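PDB 3MPR: putative endonuclease/exonuclease/phosphatase family protein from Bacteroides thetaiotaomicron, which probably hydrolyses phosphodiester bonds in nucleic acids as a metal-dependent nuclease of the DNase I-like superfamily. Local coordinates for residues 68-73 with 93-98; 99-104 with 137-142; 160-165 with 173-178. One frame throughout, in Å; residues are numbered along the deposited sequence.

How the contacts relate
From the N terminus, contact 1 comes first: 68-73 meets 93-98 across 19 intervening residues that include strand 86-89, bringing the borders of the two main sheets together. Contact 2 follows directly, as 99-104 continues strand 93-102; the 32 residues before 137-142 hold strand 121-129, which lies between the two touching strands. Contact 3 closes the shortest loop, with seven residues between 160-165 and 173-178. The three loops lie in series, none enclosing or crossing another. Val72 N bonds to Asp100 OD2 between contacts 1 and 2. Contacts 2 and 3 share a seam of neighbouring strands, where Phe139 N bonds to Ile174 O, and the side chains of Asn140 and Thr176 bond to each other.

Contact 1: residues 68-73 with 93-98; sequences DYIGVG and FDIVEK
The side chains of Ile95 and Ile70 meet head on, methyl to methyl, with Ile95 CD1 3.5 Å from Ile70 CG2, tighter than usual for two carbons. Ile95 sends CG1 out beside its own backbone N (chi1 -72°), with CD1 extended beyond it to the Ile70 methyl. The strand bends sharply at Val96: Val96 and Glu97 both face His126 in a classic beta bulge, after which the strand runs on in a new direction. Lys98 then comes back to Ile70 from another side. Its CG sits between backbone N and carbonyl carbon (chi1 67°), and the extended chain beyond lays CD against Ile70 CG2 at 3.6 Å, so that this one methyl is touched by both partners. At the end of the lysine, a water accepts from Gly71 N at 2.8 Å and, weakly, from Lys98 NZ at 3.4 Å. The contact joins edge strands of the two sheets of the DNase I-like sandwich: Ile70 lies on strand 67-70 and pairs with Ile86, while strand 93-102 runs beside strand 121-129, where Ile95 packs on Phe127. Helix 54-63 covers Tyr69 on the other side of strand 67-70.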
# COMPACT_ATOMS: atom_id res chain seq x y z
N ASP A 68 1.90 7.28 19.97
CA ASP A 68 2.01 8.59 20.61
C ASP A 68 2.71 9.53 19.65
O ASP A 68 3.16 9.10 18.59
CB ASP A 68 2.78 8.50 21.92
CG ASP A 68 2.29 9.50 22.96
OD1 ASP A 68 1.77 10.59 22.59
OD2 ASP A 68 2.43 9.20 24.16
N TYR A 69 2.83 10.80 20.02
CA TYR A 69 3.61 11.72 19.21
C TYR A 69 4.50 12.60 20.08
O TYR A 69 4.26 12.76 21.27
CB TYR A 69 2.71 12.59 18.32
CG TYR A 69 1.77 13.51 19.09
CD1 TYR A 69 0.47 13.12 19.38
CD2 TYR A 69 2.21 14.74 19.55
CE1 TYR A 69 -0.39 13.96 20.09
CE2 TYR A 69 1.37 15.59 20.27
CZ TYR A 69 0.08 15.19 20.53
OH TYR A 69 -0.76 16.02 21.24
N ILE A 70 5.54 13.16 19.47
CA ILE A 70 6.38 14.14 20.12
C ILE A 70 6.53 15.31 19.17
O ILE A 70 6.32 15.16 17.97
CB ILE A 70 7.76 13.58 20.45
CG1 ILE A 70 8.41 13.01 19.19
CG2 ILE A 70 7.67 12.49 21.53
CD1 ILE A 70 9.82 12.48 19.42
N GLY A 71 6.88 16.48 19.71
CA GLY A 71 7.13 17.65 18.88
C GLY A 71 6.26 18.81 19.31
O GLY A 71 5.07 18.64 19.53
N VAL A 72 6.86 20.00 19.42
CA VAL A 72 6.14 21.17 19.90
C VAL A 72 5.73 22.13 18.79
O VAL A 72 6.19 22.03 17.66
CB VAL A 72 6.95 21.95 20.96
CG1 VAL A 72 7.40 21.02 22.08
CG2 VAL A 72 8.15 22.64 20.29
N GLY A 73 4.85 23.07 19.13
CA GLY A 73 4.37 24.07 18.18
C GLY A 73 5.46 25.01 17.75
O GLY A 73 6.24 25.49 18.58
N PHE A 93 8.82 1.17 20.44
CA PHE A 93 9.97 2.02 20.75
C PHE A 93 9.83 2.67 22.11
O PHE A 93 8.73 3.03 22.52
CB PHE A 93 10.10 3.15 19.71
CG PHE A 93 10.07 2.66 18.29
CD1 PHE A 93 8.89 2.68 17.57
CD2 PHE A 93 11.23 2.19 17.68
CE1 PHE A 93 8.86 2.23 16.25
CE2 PHE A 93 11.20 1.73 16.37
CZ PHE A 93 10.02 1.75 15.65
N ASP A 94 10.96 2.82 22.80
CA ASP A 94 11.04 3.75 23.93
C ASP A 94 11.72 5.02 23.46
O ASP A 94 12.54 4.99 22.54
CB ASP A 94 11.87 3.15 25.07
CG ASP A 94 11.11 2.07 25.84
OD1 ASP A 94 9.92 2.30 26.16
OD2 ASP A 94 11.69 1.01 26.12
N ILE A 95 11.40 6.14 24.10
CA ILE A 95 12.11 7.38 23.83
C ILE A 95 13.23 7.54 24.83
O ILE A 95 13.00 7.51 26.04
CB ILE A 95 11.20 8.59 23.91
CG1 ILE A 95 10.27 8.60 22.69
CG2 ILE A 95 12.03 9.88 23.99
CD1 ILE A 95 9.18 9.64 22.77
N VAL A 96 14.45 7.67 24.34
CA VAL A 96 15.60 7.88 25.21
C VAL A 96 15.68 9.37 25.50
O VAL A 96 15.89 9.78 26.64
CB VAL A 96 16.91 7.43 24.53
CG1 VAL A 96 18.10 7.71 25.43
CG2 VAL A 96 16.85 5.95 24.18
N GLU A 97 15.47 10.17 24.46
CA GLU A 97 15.61 11.61 24.53
C GLU A 97 14.77 12.19 23.40
O GLU A 97 14.61 11.55 22.36
CB GLU A 97 17.08 11.98 24.30
CG GLU A 97 17.61 13.06 25.18
CD GLU A 97 18.91 13.64 24.68
OE1 GLU A 97 19.88 12.88 24.44
OE2 GLU A 97 18.95 14.87 24.50
N LYS A 98 14.24 13.39 23.58
CA LYS A 98 13.51 14.07 22.51
C LYS A 98 13.72 15.57 22.61
O LYS A 98 14.01 16.09 23.68
CB LYS A 98 12.03 13.77 22.60
CG LYS A 98 11.37 14.36 23.84
CD LYS A 98 9.86 14.17 23.79
CE LYS A 98 9.19 14.56 25.12
NZ LYS A 98 7.70 14.63 24.95
O HOH W 1 7.19 16.90 22.51

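Contact 2: residues 99-104 with 137-142; sequences GDFWLS and LFFNLH
Phe101 and Phe139, with Leu103 and Leu141, form a buried, mainly apolar contact between strand 93-102 with the turn after it and strand 135-142 of the same six-stranded sheet; strand 121-129 runs between the two strands, and no hydrogen bond links the two segments. The phenyl rings meet edge to edge, Phe101 CE1 lying 4.0 Å from Phe139 CE2 and 4.1 Å from Phe139 CD2, while the side chains cross at about a right angle. Phe101 holds CG between its backbone N and carbonyl carbon (chi1 57°) and Phe139 carries its ring beside its own backbone N (chi1 -68°), which brings the CE1 corner of Phe101 to the CD2-CE2 edge of Phe139. Further along, where strand 93-102 has given way to an inverse gamma turn centred on Leu103, the leucine methyls Leu103 CD1 and Leu141 CD2 close to 4.2 Å. Helix 148-164 lies over this face, with Lys161 on Phe101, Met162 on Phe139 and Val158 on Leu141. His142 leaves the strand on the side away from 99-104, and its side chain touches Asp178 and Glu51, which binds magnesium in a structure of this protein, although none is bound to this chain. This is the layering of the DNase I-like alpha/beta sandwich: hydrophobic residues of a central strand pack under the outer helix, while a polar residue at its end lies beside the metal site.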
# COMPACT_ATOMS: atom_id res chain seq x y z
N GLY A 99 13.55 16.28 21.50
CA GLY A 99 13.73 17.72 21.51
C GLY A 99 13.23 18.40 20.25
O GLY A 99 12.64 17.76 19.37
N ASP A 100 13.48 19.70 20.16
CA ASP A 100 13.10 20.49 18.99
C ASP A 100 14.10 21.62 18.87
O ASP A 100 14.60 22.11 19.88
CB ASP A 100 11.70 21.11 19.17
CG ASP A 100 10.69 20.13 19.74
OD1 ASP A 100 10.68 19.95 20.97
OD2 ASP A 100 9.91 19.53 18.95
N PHE A 101 14.40 22.02 17.65
CA PHE A 101 15.19 23.22 17.41
C PHE A 101 14.62 23.97 16.20
O PHE A 101 14.09 23.34 15.27
CB PHE A 101 16.69 22.89 17.23
CG PHE A 101 16.99 21.89 16.12
CD1 PHE A 101 17.00 20.53 16.37
CD2 PHE A 101 17.33 22.33 14.85
CE1 PHE A 101 17.29 19.62 15.36
CE2 PHE A 101 17.62 21.43 13.83
CZ PHE A 101 17.61 20.07 14.09
N TRP A 102 14.71 25.29 16.23
CA TRP A 102 14.26 26.10 15.09
C TRP A 102 15.35 26.19 14.04
O TRP A 102 16.53 26.15 14.37
CB TRP A 102 13.78 27.49 15.55
CG TRP A 102 12.41 27.41 16.16
CD1 TRP A 102 11.23 27.68 15.54
CD2 TRP A 102 12.08 26.96 17.48
NE1 TRP A 102 10.19 27.45 16.40
CE2 TRP A 102 10.68 27.01 17.59
CE3 TRP A 102 12.84 26.53 18.58
CZ2 TRP A 102 10.02 26.64 18.76
CZ3 TRP A 102 12.17 26.17 19.74
CH2 TRP A 102 10.78 26.23 19.82
N LEU A 103 14.95 26.28 12.78
CA LEU A 103 15.90 26.33 11.69
C LEU A 103 16.31 27.79 11.50
O LEU A 103 15.77 28.50 10.64
CB LEU A 103 15.28 25.74 10.42
CG LEU A 103 14.78 24.31 10.61
CD1 LEU A 103 14.08 23.78 9.36
CD2 LEU A 103 15.94 23.38 11.04
N SER A 104 17.25 28.24 12.33
CA SER A 104 17.68 29.63 12.32
C SER A 104 19.05 29.78 12.96
O SER A 104 19.66 28.80 13.40
CB SER A 104 16.67 30.49 13.08
OG SER A 104 16.75 30.27 14.48
N LEU A 137 18.46 8.07 15.75
CA LEU A 137 17.84 9.39 15.79
C LEU A 137 16.84 9.49 14.65
O LEU A 137 17.09 9.01 13.55
CB LEU A 137 18.89 10.49 15.62
CG LEU A 137 19.92 10.59 16.75
CD1 LEU A 137 21.07 11.53 16.35
CD2 LEU A 137 19.21 11.07 18.01
N PHE A 138 15.71 10.13 14.92
CA PHE A 138 14.71 10.40 13.88
C PHE A 138 14.40 11.89 13.91
O PHE A 138 13.94 12.40 14.93
CB PHE A 138 13.44 9.60 14.21
CG PHE A 138 12.45 9.51 13.07
CD1 PHE A 138 11.64 10.59 12.75
CD2 PHE A 138 12.29 8.32 12.38
CE1 PHE A 138 10.72 10.50 11.71
CE2 PHE A 138 11.36 8.23 11.34
CZ PHE A 138 10.58 9.31 11.01
N PHE A 139 14.66 12.59 12.80
CA PHE A 139 14.43 14.03 12.70
C PHE A 139 13.29 14.28 11.72
O PHE A 139 13.16 13.54 10.75
CB PHE A 139 15.66 14.72 12.11
CG PHE A 139 16.86 14.72 13.02
CD1 PHE A 139 17.70 13.64 13.07
CD2 PHE A 139 17.14 15.83 13.81
CE1 PHE A 139 18.82 13.65 13.91
CE2 PHE A 139 18.25 15.85 14.63
CZ PHE A 139 19.09 14.77 14.68
N ASN A 140 12.53 15.35 11.94
CA ASN A 140 11.42 15.68 11.05
C ASN A 140 11.28 17.20 10.97
O ASN A 140 11.39 17.88 11.98
CB ASN A 140 10.14 15.03 11.58
CG ASN A 140 8.93 15.34 10.74
OD1 ASN A 140 8.96 15.23 9.51
ND2 ASN A 140 7.84 15.73 11.41
N LEU A 141 11.05 17.73 9.77
CA LEU A 141 10.98 19.18 9.61
C LEU A 141 10.10 19.59 8.44
O LEU A 141 9.62 18.76 7.67
CB LEU A 141 12.40 19.78 9.43
CG LEU A 141 13.27 19.30 8.26
CD1 LEU A 141 12.81 19.88 6.92
CD2 LEU A 141 14.72 19.68 8.49
N HIS A 142 9.90 20.90 8.31
CA HIS A 142 9.17 21.49 7.21
C HIS A 142 9.90 22.79 6.88
O HIS A 142 9.92 23.71 7.68
CB HIS A 142 7.73 21.78 7.63
CG HIS A 142 6.86 22.29 6.52
ND1 HIS A 142 5.50 22.46 6.65
CD2 HIS A 142 7.17 22.67 5.26
CE1 HIS A 142 5.01 22.92 5.52
NE2 HIS A 142 6.00 23.06 4.66

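Contact 3: residues 160-165 with 173-178; sequences EKMKEL and AILTGD. With ACY (acetic acid), chain F.
The last turn of helix 148-164 packs against one face of the start of strand 173-178, with Met162 CA 6.9 Å from Ala173 CA. The two belong to a beta-alpha-beta crossover in which the helix joins parallel neighbours, strands 135-142 and 173-178. Within the helix Glu164 N bonds to Glu160 O at 2.9 Å; across to the strand there are only apolar side-chain contacts. Met162, a selenomethionine, brings CG out beside its backbone N (chi1 -71°) and extends from there, so that its terminal methyl arrives over the strand. In the conformer described, Met162 CE lies 3.7 Å from Leu175 CB and 4.0 Å from Ala173 CB, and the side chains of Met162 and Leu175 cross at about a right angle. A second conformer leaves the methyl's exact position doubtful. Ala173 and Leu175, two apart, face the helix together, and Leu197 from a loop touches both Met162 and Leu175. Two salt bridges lie on different flanks of the helix: Lys163 NZ bonds to Glu160 OE2 at 2.8 Å, and Lys161 NZ meets Glu164 OE2 at 2.9 Å on the syn side, 31° out of the carboxylate plane. A leucine in place of Lys161 would probably leave the Glu164 carboxylate without its positive mate in the helix and freer to turn. The same ammonium group also donates to a bound acetic acid molecule, probably from the crystallisation liquor, with Lys161 NZ 2.7 Å from OXT of the acetic acid.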
# COMPACT_ATOMS: atom_id res chain seq x y z
N GLU A 160 24.67 19.17 11.63
CA GLU A 160 25.40 19.41 12.88
C GLU A 160 24.68 18.80 14.09
O GLU A 160 25.31 18.19 14.96
CB GLU A 160 25.66 20.89 13.09
CG GLU A 160 26.68 21.47 12.11
CD GLU A 160 28.06 20.81 12.21
OE1 GLU A 160 28.79 21.09 13.19
OE2 GLU A 160 28.41 20.01 11.32
N LYS A 161 23.35 18.94 14.14
CA LYS A 161 22.57 18.35 15.22
C LYS A 161 22.60 16.83 15.21
O LYS A 161 22.53 16.19 16.26
CB LYS A 161 21.11 18.86 15.19
CG LYS A 161 20.97 20.34 15.58
CD LYS A 161 21.25 20.57 17.08
CE LYS A 161 21.32 22.07 17.39
NZ LYS A 161 21.54 22.34 18.84
N MSE A 162 22.70 16.23 14.02
CA MSE A 162 22.79 14.77 13.93
C MSE A 162 24.01 14.27 14.67
O MSE A 162 23.96 13.23 15.32
CB MSE A 162 22.86 14.33 12.47
CG MSE A 162 21.55 14.51 11.74
SE MSE A 162 21.72 13.84 9.93
CE MSE A 162 19.80 13.70 9.54
N LYS A 163 25.11 15.01 14.58
CA LYS A 163 26.32 14.65 15.30
C LYS A 163 26.18 15.01 16.79
O LYS A 163 26.47 14.19 17.66
CB LYS A 163 27.55 15.34 14.68
CG LYS A 163 27.98 14.73 13.35
CD LYS A 163 29.14 15.50 12.72
CE LYS A 163 28.68 16.83 12.16
NZ LYS A 163 29.79 17.55 11.48
N GLU A 164 25.72 16.22 17.07
CA GLU A 164 25.64 16.70 18.45
C GLU A 164 24.77 15.76 19.29
O GLU A 164 25.13 15.38 20.41
CB GLU A 164 25.07 18.12 18.49
CG GLU A 164 24.81 18.68 19.88
CD GLU A 164 24.29 20.11 19.81
OE1 GLU A 164 25.02 21.01 19.35
OE2 GLU A 164 23.13 20.34 20.22
N LEU A 165 23.63 15.36 18.73
CA LEU A 165 22.63 14.58 19.47
C LEU A 165 23.00 13.10 19.61
O LEU A 165 22.28 12.33 20.25
CB LEU A 165 21.24 14.77 18.86
CG LEU A 165 20.84 16.25 18.86
CD1 LEU A 165 19.51 16.46 18.14
CD2 LEU A 165 20.77 16.79 20.30
N ALA A 173 20.88 8.03 11.72
CA ALA A 173 19.79 8.98 11.69
C ALA A 173 18.86 8.76 10.51
O ALA A 173 19.27 8.28 9.45
CB ALA A 173 20.32 10.42 11.68
N ILE A 174 17.60 9.11 10.72
CA ILE A 174 16.58 9.13 9.70
C ILE A 174 16.02 10.54 9.74
O ILE A 174 15.71 11.04 10.81
CB ILE A 174 15.46 8.15 10.03
CG1 ILE A 174 16.03 6.72 10.10
CG2 ILE A 174 14.29 8.30 9.02
CD1 ILE A 174 15.03 5.66 10.63
N LEU A 175 15.90 11.17 8.57
CA LEU A 175 15.37 12.54 8.45
C LEU A 175 14.21 12.57 7.47
O LEU A 175 14.39 12.23 6.30
CB LEU A 175 16.48 13.48 7.95
CG LEU A 175 16.05 14.88 7.45
CD1 LEU A 175 15.47 15.71 8.57
CD2 LEU A 175 17.24 15.60 6.79
N THR A 176 13.01 12.96 7.94
CA THR A 176 11.83 13.08 7.08
C THR A 176 11.42 14.54 7.01
O THR A 176 11.90 15.36 7.79
CB THR A 176 10.61 12.30 7.66
OG1 THR A 176 10.27 12.82 8.95
CG2 THR A 176 10.93 10.82 7.79
N GLY A 177 10.53 14.88 6.09
CA GLY A 177 10.01 16.24 6.11
C GLY A 177 9.42 16.68 4.80
O GLY A 177 9.48 15.96 3.80
N ASP A 178 8.81 17.86 4.82
CA ASP A 178 8.40 18.57 3.62
C ASP A 178 9.50 19.60 3.37
O ASP A 178 9.66 20.54 4.14
CB ASP A 178 7.06 19.24 3.84
CG ASP A 178 6.58 20.06 2.64
OD1 ASP A 178 7.38 20.35 1.73
OD2 ASP A 178 5.39 20.43 2.61
C ACY F . 21.42 25.01 20.58
O ACY F . 21.83 24.11 21.37
OXT ACY F . 21.40 24.95 19.32
CH3 ACY F . 20.91 26.28 21.18